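Long-range contacts in beta-galacturonidase (PDB 6NCX), which binds galacturonate and probably hydrolyses beta-linked uronic acid glycosides: residues C[462-467]-C[506-511]; C[275-280]-C[510-515]; C[18-23]-C[34-39]; C[55-60]-C[113-118]. One frame throughout, in Å; residues are numbered along the deposited sequence.

Contact 1. Residues C[462-467]-C[506-511]. With ADA (alpha-D-galactopyranuronic acid), chain I.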
loop_
_atom_site.group_PDB
_atom_site.type_symbol
_atom_site.label_atom_id
_atom_site.label_comp_id
_atom_site.label_asym_id
_atom_site.label_seq_id
_atom_site.Cartn_x
_atom_site.Cartn_y
_atom_site.Cartn_z
ATOM N N LEU C 462 25.059 17.662 -22.173
ATOM C CA LEU C 462 24.494 16.658 -21.277
ATOM C C LEU C 462 23.044 16.993 -20.970
ATOM O O LEU C 462 22.686 18.165 -20.819
ATOM C CB LEU C 462 25.255 16.574 -19.944
ATOM C CG LEU C 462 26.695 16.067 -19.951
ATOM C CD1 LEU C 462 27.388 16.516 -18.691
ATOM C CD2 LEU C 462 26.751 14.550 -20.103
ATOM N N ILE C 463 22.211 15.960 -20.872
ATOM C CA ILE C 463 20.902 16.108 -20.260
ATOM C C ILE C 463 21.118 15.818 -18.777
ATOM O O ILE C 463 21.291 14.675 -18.364
ATOM C CB ILE C 463 19.852 15.207 -20.910
ATOM C CG1 ILE C 463 19.520 15.721 -22.315
ATOM C CG2 ILE C 463 18.583 15.178 -20.076
ATOM C CD1 ILE C 463 18.739 17.009 -22.307
ATOM N N THR C 464 21.184 16.877 -17.981
ATOM C CA THR C 464 21.454 16.726 -16.561
ATOM C C THR C 464 20.214 16.363 -15.753
ATOM O O THR C 464 20.348 16.030 -14.577
ATOM C CB THR C 464 22.102 18.005 -16.013
ATOM O OG1 THR C 464 21.512 19.163 -16.623
ATOM C CG2 THR C 464 23.569 17.983 -16.328
ATOM N N GLU C 465 19.031 16.370 -16.359
ATOM C CA GLU C 465 17.828 15.915 -15.677
ATOM C C GLU C 465 16.801 15.463 -16.706
ATOM O O GLU C 465 16.481 16.210 -17.631
ATOM C CB GLU C 465 17.237 17.021 -14.801
ATOM C CG GLU C 465 17.943 17.212 -13.485
ATOM C CD GLU C 465 17.281 18.235 -12.608
ATOM O OE1 GLU C 465 17.993 18.862 -11.782
ATOM O OE2 GLU C 465 16.048 18.412 -12.748
ATOM N N ILE C 466 16.291 14.246 -16.531
ATOM C CA ILE C 466 15.090 13.782 -17.212
ATOM C C ILE C 466 14.530 12.653 -16.360
ATOM O O ILE C 466 15.264 11.983 -15.632
ATOM C CB ILE C 466 15.403 13.340 -18.668
ATOM C CG1 ILE C 466 14.141 13.175 -19.518
ATOM C CG2 ILE C 466 16.183 12.064 -18.688
ATOM C CD1 ILE C 466 14.422 13.359 -21.035
ATOM N N GLY C 467 13.227 12.449 -16.437
ATOM C CA GLY C 467 12.589 11.409 -15.657
ATOM C C GLY C 467 11.092 11.652 -15.591
ATOM O O GLY C 467 10.538 12.479 -16.327
ATOM N N GLY C 506 25.463 12.002 -22.693
ATOM C CA GLY C 506 24.794 11.107 -21.778
ATOM C C GLY C 506 23.800 11.878 -20.941
ATOM O O GLY C 506 23.416 12.995 -21.290
ATOM N N VAL C 507 23.421 11.285 -19.808
ATOM C CA VAL C 507 22.248 11.733 -19.069
ATOM C C VAL C 507 22.424 11.417 -17.591
ATOM O O VAL C 507 23.091 10.449 -17.218
ATOM C CB VAL C 507 20.951 11.086 -19.637
ATOM C CG1 VAL C 507 21.067 9.554 -19.686
ATOM C CG2 VAL C 507 19.722 11.522 -18.832
ATOM N N TYR C 508 21.848 12.276 -16.749
ATOM C CA TYR C 508 21.552 11.976 -15.357
ATOM C C TYR C 508 20.036 11.866 -15.250
ATOM O O TYR C 508 19.322 12.819 -15.580
ATOM C CB TYR C 508 22.092 13.059 -14.403
ATOM C CG TYR C 508 23.590 13.053 -14.292
ATOM C CD1 TYR C 508 24.364 13.869 -15.108
ATOM C CD2 TYR C 508 24.237 12.198 -13.412
ATOM C CE1 TYR C 508 25.728 13.842 -15.044
ATOM C CE2 TYR C 508 25.623 12.166 -13.334
ATOM C CZ TYR C 508 26.350 12.988 -14.162
ATOM O OH TYR C 508 27.710 12.983 -14.117
ATOM N N ILE C 509 19.546 10.699 -14.829
ATOM C CA ILE C 509 18.116 10.542 -14.574
ATOM C C ILE C 509 17.753 11.311 -13.308
ATOM O O ILE C 509 18.466 11.251 -12.290
ATOM C CB ILE C 509 17.739 9.047 -14.480
ATOM C CG1 ILE C 509 17.812 8.393 -15.864
ATOM C CG2 ILE C 509 16.321 8.844 -13.946
ATOM C CD1 ILE C 509 17.550 6.892 -15.858
ATOM N N TRP C 510 16.678 12.091 -13.378
ATOM C CA TRP C 510 16.042 12.604 -12.172
ATOM C C TRP C 510 14.882 11.671 -11.833
ATOM O O TRP C 510 13.907 11.577 -12.592
ATOM C CB TRP C 510 15.561 14.042 -12.336
ATOM C CG TRP C 510 14.936 14.566 -11.057
ATOM C CD1 TRP C 510 13.669 14.306 -10.594
ATOM C CD2 TRP C 510 15.554 15.416 -10.070
ATOM N NE1 TRP C 510 13.469 14.928 -9.388
ATOM C CE2 TRP C 510 14.601 15.627 -9.044
ATOM C CE3 TRP C 510 16.815 16.019 -9.954
ATOM C CZ2 TRP C 510 14.876 16.419 -7.907
ATOM C CZ3 TRP C 510 17.078 16.813 -8.826
ATOM C CH2 TRP C 510 16.118 16.989 -7.820
ATOM N N GLN C 511 14.997 10.950 -10.719
ATOM C CA GLN C 511 16.200 10.886 -9.885
ATOM C C GLN C 511 16.289 9.485 -9.268
ATOM O O GLN C 511 15.418 8.634 -9.494
ATOM C CB GLN C 511 16.186 11.940 -8.770
ATOM C CG GLN C 511 15.062 11.734 -7.765
ATOM C CD GLN C 511 15.095 12.714 -6.616
ATOM O OE1 GLN C 511 16.151 12.993 -6.053
ATOM N NE2 GLN C 511 13.923 13.244 -6.259
HETATM C C1 ADA I . 14.001 20.768 -11.653
HETATM C C2 ADA I . 14.908 20.801 -10.401
HETATM C C3 ADA I . 14.791 19.640 -9.485
HETATM C C4 ADA I . 13.417 19.079 -9.365
HETATM C C5 ADA I . 12.749 18.910 -10.736
HETATM C C6 ADA I . 11.308 18.398 -10.662
HETATM O O1 ADA I . 14.575 20.031 -12.707
HETATM O O2 ADA I . 16.234 20.989 -10.809
HETATM O O3 ADA I . 15.284 19.987 -8.210
HETATM O O4 ADA I . 12.610 19.932 -8.588
HETATM O O5 ADA I . 12.685 20.200 -11.407
HETATM O O6B ADA I . 11.004 17.355 -10.024
HETATM O O6A ADA I . 10.423 19.054 -11.265
#
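Trp510 N donates to Ile466 O over 2.7 Å, from above the carbonyl plane. Earlier in this parallel ladder Ile463 N binds Gly506 O at 3.2 Å and Tyr508 N binds Ile463 O at 2.9 Å, whereas the bond from Ile466 N to Tyr508 O is weak.

Trp510 CG lies opposite the backbone N (chi1 -179°), which carries the indole alongside Glu465. The two side chains run in the same direction, Glu465 CD lying 3.5 Å from Trp510 CE3 with the carboxylate turned 33° from the indole. Glu465 OE1 accepts a 2.9 Å bond from O2 of the bound galacturonate and a salt bridge from Arg309; sugar atom C4 lies over one indole face. Ile466 CG2 meets Val507 CG2 at 3.6 Å, the side chains at about a right angle.

Helix 484-499 joins the two strands into a beta-alpha-beta unit of the TIM barrel and packs on Val507 and Ile509, while strands 425-428 and 268-276 flank the pair.

Contact 2. Residues C[275-280]-C[510-515]. With ADA (alpha-D-galactopyranuronic acid), chain I.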
loop_
_atom_site.group_PDB
_atom_site.type_symbol
_atom_site.label_atom_id
_atom_site.label_comp_id
_atom_site.label_asym_id
_atom_site.label_seq_id
_atom_site.Cartn_x
_atom_site.Cartn_y
_atom_site.Cartn_z
ATOM N N PHE C 275 22.811 9.159 -12.405
ATOM C CA PHE C 275 21.650 9.454 -11.580
ATOM C C PHE C 275 21.859 10.770 -10.843
ATOM O O PHE C 275 22.932 11.016 -10.287
ATOM C CB PHE C 275 21.377 8.335 -10.575
ATOM C CG PHE C 275 20.522 7.213 -11.115
ATOM C CD1 PHE C 275 19.137 7.315 -11.118
ATOM C CD2 PHE C 275 21.109 6.036 -11.579
ATOM C CE1 PHE C 275 18.356 6.280 -11.596
ATOM C CE2 PHE C 275 20.333 4.998 -12.056
ATOM C CZ PHE C 275 18.955 5.116 -12.062
ATOM N N CYS C 276 20.844 11.620 -10.858
ATOM C CA CYS C 276 20.730 12.634 -9.825
ATOM C C CYS C 276 20.390 11.947 -8.509
ATOM O O CYS C 276 19.469 11.127 -8.452
ATOM C CB CYS C 276 19.635 13.643 -10.172
ATOM S SG CYS C 276 19.893 14.530 -11.720
ATOM N N ARG C 277 21.111 12.289 -7.445
ATOM C CA ARG C 277 20.820 11.710 -6.139
ATOM C C ARG C 277 20.903 12.794 -5.082
ATOM O O ARG C 277 21.937 13.457 -4.957
ATOM C CB ARG C 277 21.783 10.568 -5.807
ATOM C CG ARG C 277 21.716 10.144 -4.356
ATOM C CD ARG C 277 22.744 9.060 -4.090
ATOM N NE ARG C 277 22.705 8.614 -2.705
ATOM C CZ ARG C 277 23.370 9.191 -1.715
ATOM N NH1 ARG C 277 24.138 10.226 -1.953
ATOM N NH2 ARG C 277 23.277 8.714 -0.487
ATOM N N HIS C 278 19.815 12.973 -4.332
ATOM C CA HIS C 278 19.813 13.809 -3.137
ATOM C C HIS C 278 20.403 13.036 -1.962
ATOM O O HIS C 278 20.407 11.797 -1.947
ATOM C CB HIS C 278 18.390 14.239 -2.773
ATOM C CG HIS C 278 17.992 15.560 -3.333
ATOM N ND1 HIS C 278 18.492 16.748 -2.851
ATOM C CD2 HIS C 278 17.125 15.888 -4.322
ATOM C CE1 HIS C 278 17.957 17.753 -3.523
ATOM N NE2 HIS C 278 17.115 17.261 -4.414
ATOM N N GLU C 279 20.892 13.775 -0.963
ATOM C CA GLU C 279 21.228 13.185 0.339
ATOM C C GLU C 279 19.950 13.172 1.165
ATOM O O GLU C 279 19.665 14.092 1.931
ATOM C CB GLU C 279 22.343 13.951 1.046
ATOM C CG GLU C 279 23.663 14.035 0.297
ATOM C CD GLU C 279 24.787 14.660 1.134
ATOM O OE1 GLU C 279 25.900 14.072 1.165
ATOM O OE2 GLU C 279 24.572 15.747 1.744
ATOM N N ASP C 280 19.158 12.118 0.998
ATOM C CA ASP C 280 17.867 12.024 1.653
ATOM C C ASP C 280 17.530 10.556 1.862
ATOM O O ASP C 280 17.791 9.725 0.985
ATOM C CB ASP C 280 16.774 12.722 0.822
ATOM C CG ASP C 280 15.490 12.970 1.621
ATOM O OD1 ASP C 280 14.575 12.092 1.619
ATOM O OD2 ASP C 280 15.423 14.041 2.272
ATOM N N TRP C 510 16.678 12.091 -13.378
ATOM C CA TRP C 510 16.042 12.604 -12.172
ATOM C C TRP C 510 14.882 11.671 -11.833
ATOM O O TRP C 510 13.907 11.577 -12.592
ATOM C CB TRP C 510 15.561 14.042 -12.336
ATOM C CG TRP C 510 14.936 14.566 -11.057
ATOM C CD1 TRP C 510 13.669 14.306 -10.594
ATOM C CD2 TRP C 510 15.554 15.416 -10.070
ATOM N NE1 TRP C 510 13.469 14.928 -9.388
ATOM C CE2 TRP C 510 14.601 15.627 -9.044
ATOM C CE3 TRP C 510 16.815 16.019 -9.954
ATOM C CZ2 TRP C 510 14.876 16.419 -7.907
ATOM C CZ3 TRP C 510 17.078 16.813 -8.826
ATOM C CH2 TRP C 510 16.118 16.989 -7.820
ATOM N N GLN C 511 14.997 10.950 -10.719
ATOM C CA GLN C 511 16.200 10.886 -9.885
ATOM C C GLN C 511 16.289 9.485 -9.268
ATOM O O GLN C 511 15.418 8.634 -9.494
ATOM C CB GLN C 511 16.186 11.940 -8.770
ATOM C CG GLN C 511 15.062 11.734 -7.765
ATOM C CD GLN C 511 15.095 12.714 -6.616
ATOM O OE1 GLN C 511 16.151 12.993 -6.053
ATOM N NE2 GLN C 511 13.923 13.244 -6.259
ATOM N N PHE C 512 17.329 9.260 -8.465
ATOM C CA PHE C 512 17.563 7.927 -7.918
ATOM C C PHE C 512 16.415 7.487 -7.010
ATOM O O PHE C 512 15.802 6.436 -7.230
ATOM C CB PHE C 512 18.904 7.896 -7.171
ATOM C CG PHE C 512 19.092 6.657 -6.347
ATOM C CD1 PHE C 512 19.090 6.721 -4.957
ATOM C CD2 PHE C 512 19.222 5.420 -6.964
ATOM C CE1 PHE C 512 19.243 5.566 -4.190
ATOM C CE2 PHE C 512 19.364 4.269 -6.212
ATOM C CZ PHE C 512 19.376 4.343 -4.812
ATOM N N CYS C 513 16.097 8.283 -5.992
ATOM C CA CYS C 513 15.102 7.905 -5.004
ATOM C C CYS C 513 14.152 9.066 -4.751
ATOM O O CYS C 513 14.455 10.221 -5.060
ATOM C CB CYS C 513 15.760 7.474 -3.684
ATOM S SG CYS C 513 16.677 8.801 -2.822
ATOM N N ASP C 514 12.999 8.743 -4.169
ATOM C CA ASP C 514 12.055 9.767 -3.740
ATOM C C ASP C 514 12.618 10.550 -2.555
ATOM O O ASP C 514 13.359 10.010 -1.724
ATOM C CB ASP C 514 10.707 9.138 -3.362
ATOM C CG ASP C 514 10.021 8.463 -4.547
ATOM O OD1 ASP C 514 10.360 8.810 -5.713
ATOM O OD2 ASP C 514 9.143 7.590 -4.309
ATOM N N VAL C 515 12.242 11.839 -2.475
ATOM C CA VAL C 515 12.853 12.805 -1.560
ATOM C C VAL C 515 11.764 13.592 -0.832
ATOM O O VAL C 515 10.788 14.032 -1.451
ATOM C CB VAL C 515 13.792 13.774 -2.317
ATOM C CG1 VAL C 515 14.594 14.660 -1.341
ATOM C CG2 VAL C 515 14.728 13.016 -3.244
HETATM C C1 ADA I . 14.001 20.768 -11.653
HETATM C C2 ADA I . 14.908 20.801 -10.401
HETATM C C3 ADA I . 14.791 19.640 -9.485
HETATM C C4 ADA I . 13.417 19.079 -9.365
HETATM C C5 ADA I . 12.749 18.910 -10.736
HETATM C C6 ADA I . 11.308 18.398 -10.662
HETATM O O1 ADA I . 14.575 20.031 -12.707
HETATM O O2 ADA I . 16.234 20.989 -10.809
HETATM O O3 ADA I . 15.284 19.987 -8.210
HETATM O O4 ADA I . 12.610 19.932 -8.588
HETATM O O5 ADA I . 12.685 20.200 -11.407
HETATM O O6B ADA I . 11.004 17.355 -10.024
HETATM O O6A ADA I . 10.423 19.054 -11.265
HETATM O O HOH W 1 17.627 11.213 -4.912
HETATM O O HOH W 2 14.432 9.767 0.858
#
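One direct hydrogen bond joins the segments: Phe512 N donates to Cys276 O over 2.8 Å, almost straight along the carbonyl. Of two bridging waters, one accepts from His278 N and donates to Gln511 OE1, 2.6 Å away; the other donates both to Asp280 OD1 and to Asp514 O.

Segment 275-280 takes in the end of strand 268-276 of the TIM barrel and the loop beyond it, and 510-515 follows the adjoining strand 504-509, both at the barrel end where the galacturonate binds. The peptide bond before Gln511 is cis, a feature known after the last barrel strand in related glycosidases. Gln511 CB lies against the indole face opposite the sugar, while chi1 of 64° and an extended chain carry OE1 to the imidazole edge and the water.

His278 and Trp510 stand with ring planes 88° apart, His278 NE2 3.6 Å from Trp510 CH2, and Gln511 OE1 lies in the imidazole plane, 3.5 Å from His278 CD2. Tyr313 holds ND1 of His278.

In van der Waals packing, Cys276 CB sits 3.7 Å from Trp510 CE3 and Phe275 CD1 4.0 Å from Phe512 CB. Separately, methyl CG1 of Val515 rests against the Asp280 carboxylate, whose OD2 bonds to Tyr135.

Contact 3. Residues C[18-23]-C[34-39]; sequences SALWNF and VIQAPV
Val39 lays its CG2 methyl over the five-membered ring of Trp21, 3.4 Å from the ring centroid and 11° off its normal, a close CH-pi contact on the buried face of the strand pair. The indole NE1 bonds to the backbone oxygen of Leu16, which helps to fix the ring's rotation. Farther along the same face Phe23 CB packs on Ala37 CB at 3.6 Å. With CG anti to the backbone N (chi1 171°), Phe23 turns its ring alongside Ile35, whose CG1 meets the ring edge 3.9 Å from Phe23 CD1; Tyr58 and Tyr46 meet this ring edge-to-face.

The other face is looser. Leu20 CD2 approaches Pro38 CB only to 4.4 Å, and Asn22 and Gln36 lie side by side with amide planes 59° apart, Asn22 OD1 being 4.2 Å from Gln36 CG. Asn22 is exposed, but Gln36 NE2 bonds to Glu325 O of the second subunit, so part of this face serves the subunit interface.

Six backbone bonds tie the strands, from Trp21 N to Ala37 O at 2.8 Å among others. Ser18, with positive phi, shares Val39 with Ala19 in a G1 beta bulge, and the whole is an antiparallel hairpin at the edge of an N-terminal beta sandwich.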
loop_
_atom_site.group_PDB
_atom_site.type_symbol
_atom_site.label_atom_id
_atom_site.label_comp_id
_atom_site.label_asym_id
_atom_site.label_seq_id
_atom_site.Cartn_x
_atom_site.Cartn_y
_atom_site.Cartn_z
ATOM N N SER C 18 29.740 10.322 16.019
ATOM C CA SER C 18 29.493 8.919 16.350
ATOM C C SER C 18 29.244 8.774 17.849
ATOM O O SER C 18 29.819 7.918 18.518
ATOM C CB SER C 18 30.651 8.012 15.909
ATOM O OG SER C 18 30.874 8.062 14.517
ATOM N N ALA C 19 28.389 9.644 18.384
ATOM C CA ALA C 19 28.119 9.659 19.816
ATOM C C ALA C 19 26.750 10.269 20.051
ATOM O O ALA C 19 26.159 10.880 19.162
ATOM C CB ALA C 19 29.180 10.449 20.589
ATOM N N LEU C 20 26.268 10.114 21.277
ATOM C CA LEU C 20 25.087 10.816 21.750
ATOM C C LEU C 20 25.529 12.128 22.382
ATOM O O LEU C 20 26.469 12.138 23.187
ATOM C CB LEU C 20 24.343 9.964 22.779
ATOM C CG LEU C 20 23.979 8.552 22.321
ATOM C CD1 LEU C 20 23.282 7.794 23.440
ATOM C CD2 LEU C 20 23.108 8.623 21.074
ATOM N N TRP C 21 24.884 13.228 21.997
ATOM C CA TRP C 21 25.053 14.509 22.678
ATOM C C TRP C 21 23.748 14.862 23.367
ATOM O O TRP C 21 22.716 14.221 23.157
ATOM C CB TRP C 21 25.443 15.660 21.731
ATOM C CG TRP C 21 26.700 15.504 20.913
ATOM C CD1 TRP C 21 27.294 14.341 20.520
ATOM C CD2 TRP C 21 27.502 16.568 20.365
ATOM N NE1 TRP C 21 28.416 14.610 19.764
ATOM C CE2 TRP C 21 28.564 15.968 19.652
ATOM C CE3 TRP C 21 27.426 17.967 20.416
ATOM C CZ2 TRP C 21 29.544 16.719 18.987
ATOM C CZ3 TRP C 21 28.404 18.716 19.759
ATOM C CH2 TRP C 21 29.446 18.086 19.052
ATOM N N ASN C 22 23.790 15.894 24.197
ATOM C CA ASN C 22 22.554 16.409 24.762
ATOM C C ASN C 22 21.924 17.382 23.779
ATOM O O ASN C 22 22.616 18.213 23.179
ATOM C CB ASN C 22 22.824 17.065 26.109
ATOM C CG ASN C 22 23.340 16.065 27.124
ATOM O OD1 ASN C 22 23.148 14.864 26.965
ATOM N ND2 ASN C 22 23.997 16.551 28.161
ATOM N N PHE C 23 20.618 17.246 23.584
ATOM C CA PHE C 23 19.881 17.998 22.579
ATOM C C PHE C 23 18.645 18.618 23.208
ATOM O O PHE C 23 17.931 17.956 23.972
ATOM C CB PHE C 23 19.459 17.095 21.409
ATOM C CG PHE C 23 18.510 17.751 20.435
ATOM C CD1 PHE C 23 17.136 17.650 20.604
ATOM C CD2 PHE C 23 18.994 18.453 19.335
ATOM C CE1 PHE C 23 16.253 18.242 19.703
ATOM C CE2 PHE C 23 18.119 19.049 18.427
ATOM C CZ PHE C 23 16.747 18.943 18.619
ATOM N N VAL C 34 15.692 18.246 27.695
ATOM C CA VAL C 34 16.994 17.816 27.194
ATOM C C VAL C 34 16.937 16.308 26.986
ATOM O O VAL C 34 16.647 15.562 27.928
ATOM C CB VAL C 34 18.118 18.203 28.173
ATOM C CG1 VAL C 34 19.458 17.653 27.724
ATOM C CG2 VAL C 34 18.201 19.716 28.331
ATOM N N ILE C 35 17.206 15.859 25.755
ATOM C CA ILE C 35 17.320 14.439 25.440
ATOM C C ILE C 35 18.744 14.134 24.971
ATOM O O ILE C 35 19.515 15.022 24.604
ATOM C CB ILE C 35 16.308 13.979 24.368
ATOM C CG1 ILE C 35 16.581 14.704 23.044
ATOM C CG2 ILE C 35 14.907 14.188 24.834
ATOM C CD1 ILE C 35 16.253 13.905 21.785
ATOM N N GLN C 36 19.066 12.842 24.943
ATOM C CA GLN C 36 20.273 12.354 24.288
ATOM C C GLN C 36 19.967 12.071 22.822
ATOM O O GLN C 36 18.947 11.449 22.504
ATOM C CB GLN C 36 20.792 11.087 24.967
ATOM C CG GLN C 36 21.147 11.240 26.445
ATOM C CD GLN C 36 21.206 9.884 27.144
ATOM O OE1 GLN C 36 20.164 9.260 27.415
ATOM N NE2 GLN C 36 22.419 9.406 27.414
ATOM N N ALA C 37 20.853 12.512 21.931
ATOM C CA ALA C 37 20.547 12.467 20.514
ATOM C C ALA C 37 21.815 12.189 19.721
ATOM O O ALA C 37 22.908 12.605 20.129
ATOM C CB ALA C 37 19.892 13.777 20.065
ATOM N N PRO C 38 21.706 11.493 18.591
ATOM C CA PRO C 38 22.910 11.043 17.875
ATOM C C PRO C 38 23.533 12.143 17.035
ATOM O O PRO C 38 22.843 12.970 16.433
ATOM C CB PRO C 38 22.381 9.918 16.979
ATOM C CG PRO C 38 20.961 10.355 16.684
ATOM C CD PRO C 38 20.465 11.001 17.961
ATOM N N VAL C 39 24.858 12.145 17.015
ATOM C CA VAL C 39 25.625 12.981 16.098
ATOM C C VAL C 39 26.547 12.020 15.360
ATOM O O VAL C 39 27.185 11.186 16.008
ATOM C CB VAL C 39 26.394 14.094 16.834
ATOM C CG1 VAL C 39 27.126 14.992 15.847
ATOM C CG2 VAL C 39 25.437 14.919 17.700
#

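Contact 4. Residues C[55-60]-C[113-118]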
loop_
_atom_site.group_PDB
_atom_site.type_symbol
_atom_site.label_atom_id
_atom_site.label_comp_id
_atom_site.label_asym_id
_atom_site.label_seq_id
_atom_site.Cartn_x
_atom_site.Cartn_y
_atom_site.Cartn_z
ATOM N N GLN C 55 15.782 26.820 15.963
ATOM C CA GLN C 55 17.067 26.625 16.618
ATOM C C GLN C 55 16.992 25.498 17.643
ATOM O O GLN C 55 15.954 25.264 18.266
ATOM C CB GLN C 55 17.532 27.913 17.311
ATOM C CG GLN C 55 17.449 29.197 16.487
ATOM C CD GLN C 55 18.240 30.360 17.133
ATOM O OE1 GLN C 55 18.786 31.218 16.443
ATOM N NE2 GLN C 55 18.308 30.369 18.457
ATOM N N ALA C 56 18.117 24.807 17.827
ATOM C CA ALA C 56 18.241 23.817 18.887
ATOM C C ALA C 56 19.707 23.687 19.257
ATOM O O ALA C 56 20.589 24.039 18.478
ATOM C CB ALA C 56 17.669 22.463 18.469
ATOM N N SER C 57 19.967 23.145 20.440
ATOM C CA SER C 57 21.311 23.115 21.006
ATOM C C SER C 57 21.836 21.684 21.156
ATOM O O SER C 57 21.198 20.839 21.798
ATOM C CB SER C 57 21.338 23.843 22.358
ATOM O OG SER C 57 22.550 23.586 23.055
ATOM N N TYR C 58 23.011 21.432 20.579
ATOM C CA TYR C 58 23.769 20.203 20.778
ATOM C C TYR C 58 24.963 20.496 21.679
ATOM O O TYR C 58 25.705 21.455 21.443
ATOM C CB TYR C 58 24.270 19.633 19.444
ATOM C CG TYR C 58 23.220 19.056 18.515
ATOM C CD1 TYR C 58 22.968 17.679 18.487
ATOM C CD2 TYR C 58 22.499 19.879 17.648
ATOM C CE1 TYR C 58 22.022 17.133 17.621
ATOM C CE2 TYR C 58 21.556 19.356 16.784
ATOM C CZ TYR C 58 21.321 17.978 16.769
ATOM O OH TYR C 58 20.379 17.452 15.909
ATOM N N SER C 59 25.173 19.657 22.688
ATOM C CA SER C 59 26.264 19.881 23.623
ATOM C C SER C 59 26.860 18.552 24.070
ATOM O O SER C 59 26.169 17.534 24.182
ATOM C CB SER C 59 25.795 20.693 24.831
ATOM O OG SER C 59 24.473 20.316 25.200
ATOM N N ARG C 60 28.165 18.577 24.297
ATOM C CA ARG C 60 28.909 17.459 24.850
ATOM C C ARG C 60 30.177 18.042 25.454
ATOM O O ARG C 60 30.438 19.245 25.350
ATOM C CB ARG C 60 29.216 16.402 23.786
ATOM C CG ARG C 60 30.246 16.832 22.743
ATOM C CD ARG C 60 30.937 15.644 22.133
ATOM N NE ARG C 60 31.792 14.989 23.120
ATOM C CZ ARG C 60 32.326 13.778 22.980
ATOM N NH1 ARG C 60 32.083 13.068 21.890
ATOM N NH2 ARG C 60 33.098 13.276 23.936
ATOM N N GLU C 113 29.336 23.394 22.552
ATOM C CA GLU C 113 27.931 23.580 22.237
ATOM C C GLU C 113 27.788 24.096 20.816
ATOM O O GLU C 113 28.501 25.021 20.412
ATOM C CB GLU C 113 27.253 24.548 23.210
ATOM C CG GLU C 113 25.814 24.845 22.838
ATOM C CD GLU C 113 25.126 25.743 23.832
ATOM O OE1 GLU C 113 25.817 26.594 24.458
ATOM O OE2 GLU C 113 23.888 25.593 23.977
ATOM N N VAL C 114 26.864 23.498 20.071
ATOM C CA VAL C 114 26.558 23.895 18.703
ATOM C C VAL C 114 25.085 24.280 18.657
ATOM O O VAL C 114 24.214 23.447 18.930
ATOM C CB VAL C 114 26.871 22.770 17.698
ATOM C CG1 VAL C 114 26.436 23.168 16.282
ATOM C CG2 VAL C 114 28.343 22.396 17.735
ATOM N N ILE C 115 24.801 25.544 18.354
ATOM C CA ILE C 115 23.441 25.954 18.027
ATOM C C ILE C 115 23.281 25.722 16.533
ATOM O O ILE C 115 23.962 26.357 15.730
ATOM C CB ILE C 115 23.157 27.417 18.399
ATOM C CG1 ILE C 115 23.684 27.740 19.806
ATOM C CG2 ILE C 115 21.650 27.711 18.325
ATOM C CD1 ILE C 115 23.024 26.951 20.902
ATOM N N ALA C 116 22.414 24.786 16.155
ATOM C CA ALA C 116 22.062 24.583 14.757
ATOM C C ALA C 116 20.705 25.218 14.498
ATOM O O ALA C 116 19.831 25.221 15.372
ATOM C CB ALA C 116 22.044 23.094 14.392
ATOM N N ASP C 117 20.542 25.768 13.297
ATOM C CA ASP C 117 19.358 26.525 12.912
ATOM C C ASP C 117 18.998 26.175 11.474
ATOM O O ASP C 117 19.869 26.189 10.600
ATOM C CB ASP C 117 19.625 28.026 13.042
ATOM C CG ASP C 117 18.395 28.870 12.792
ATOM O OD1 ASP C 117 17.293 28.307 12.636
ATOM O OD2 ASP C 117 18.532 30.110 12.765
ATOM N N ASN C 118 17.717 25.851 11.233
ATOM C CA ASN C 118 17.226 25.558 9.888
ATOM C C ASN C 118 16.040 26.449 9.504
ATOM O O ASN C 118 15.252 26.091 8.612
ATOM C CB ASN C 118 16.859 24.076 9.763
ATOM C CG ASN C 118 15.661 23.726 10.571
ATOM O OD1 ASN C 118 15.268 24.481 11.463
ATOM N ND2 ASN C 118 15.065 22.568 10.285
HETATM O O HOH W 3 20.688 30.735 14.613
#
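Four backbone hydrogen bonds join the antiparallel strands in two reciprocal pairs. Ala56 and Ala116 exchange bonds, with Ala56 N to Ala116 O at 3.0 Å, and Tyr58 and Val114 do the same, Val114 N reaching Tyr58 O at 2.7 Å. Between and beside these pairs, CA-H groups point at the same carbonyls; Glu113 CA lies 3.2 Å from Tyr58 O.

Side-chain polar contacts lie on the partly exposed face. Ser57 OG donates to Glu113 OE2 over 2.6 Å, using the carboxylate lone pair that points away from the other oxygen. Two features bring the partners together: the hydroxyl is anti to the serine backbone N (chi1 168°), and the extended glutamate chain reaches diagonally over the shared face to Ser57, which pairs with Ile115. At the far end a water donates to both Gln55 OE1 and Asp117 OD2, bridging an amide and a carboxylate whose planes stand 79° apart; Asp117 OD1 takes a further bond from Ser119.

Apolar contacts are looser. Ile115 folds its CD1 to 3.8 Å from Ser57 CB on the polar face. On the opposite, buried face Tyr58 CB lies 4.4 Å from Val114 CB, and the tyrosine hydroxyl bonds to Tyr46.

Both strands are interior members of a six-stranded antiparallel sheet of the N-terminal beta sandwich: strand 19-26 pairs with the other edge of 55-63, and strand 78-83 with the other edge of 109-117.

In the fold
Contacts 1 and 2 are wholly buried in the barrel, share Trp510 and Gln511, and meet where Ile509 O probably accepts a bond from Cys276 N; both touch the galacturonate. Contacts 3 and 4 lie in one N-terminal sheet, side by side through strands 19-26 and 55-63, with Asn22 N probably bonded to Ser59 O. They are only partly buried and lie away from the sugar site. The centres of contacts 1 and 3 are about 38 Å apart. Chemistry follows place: contact 1 is a parallel ladder, contact 2 mostly loop packing with water bridges, and contacts 3 and 4 are antiparallel pairings, the former reaching another subunit, the latter flanked on both edges by strands of its own sheet.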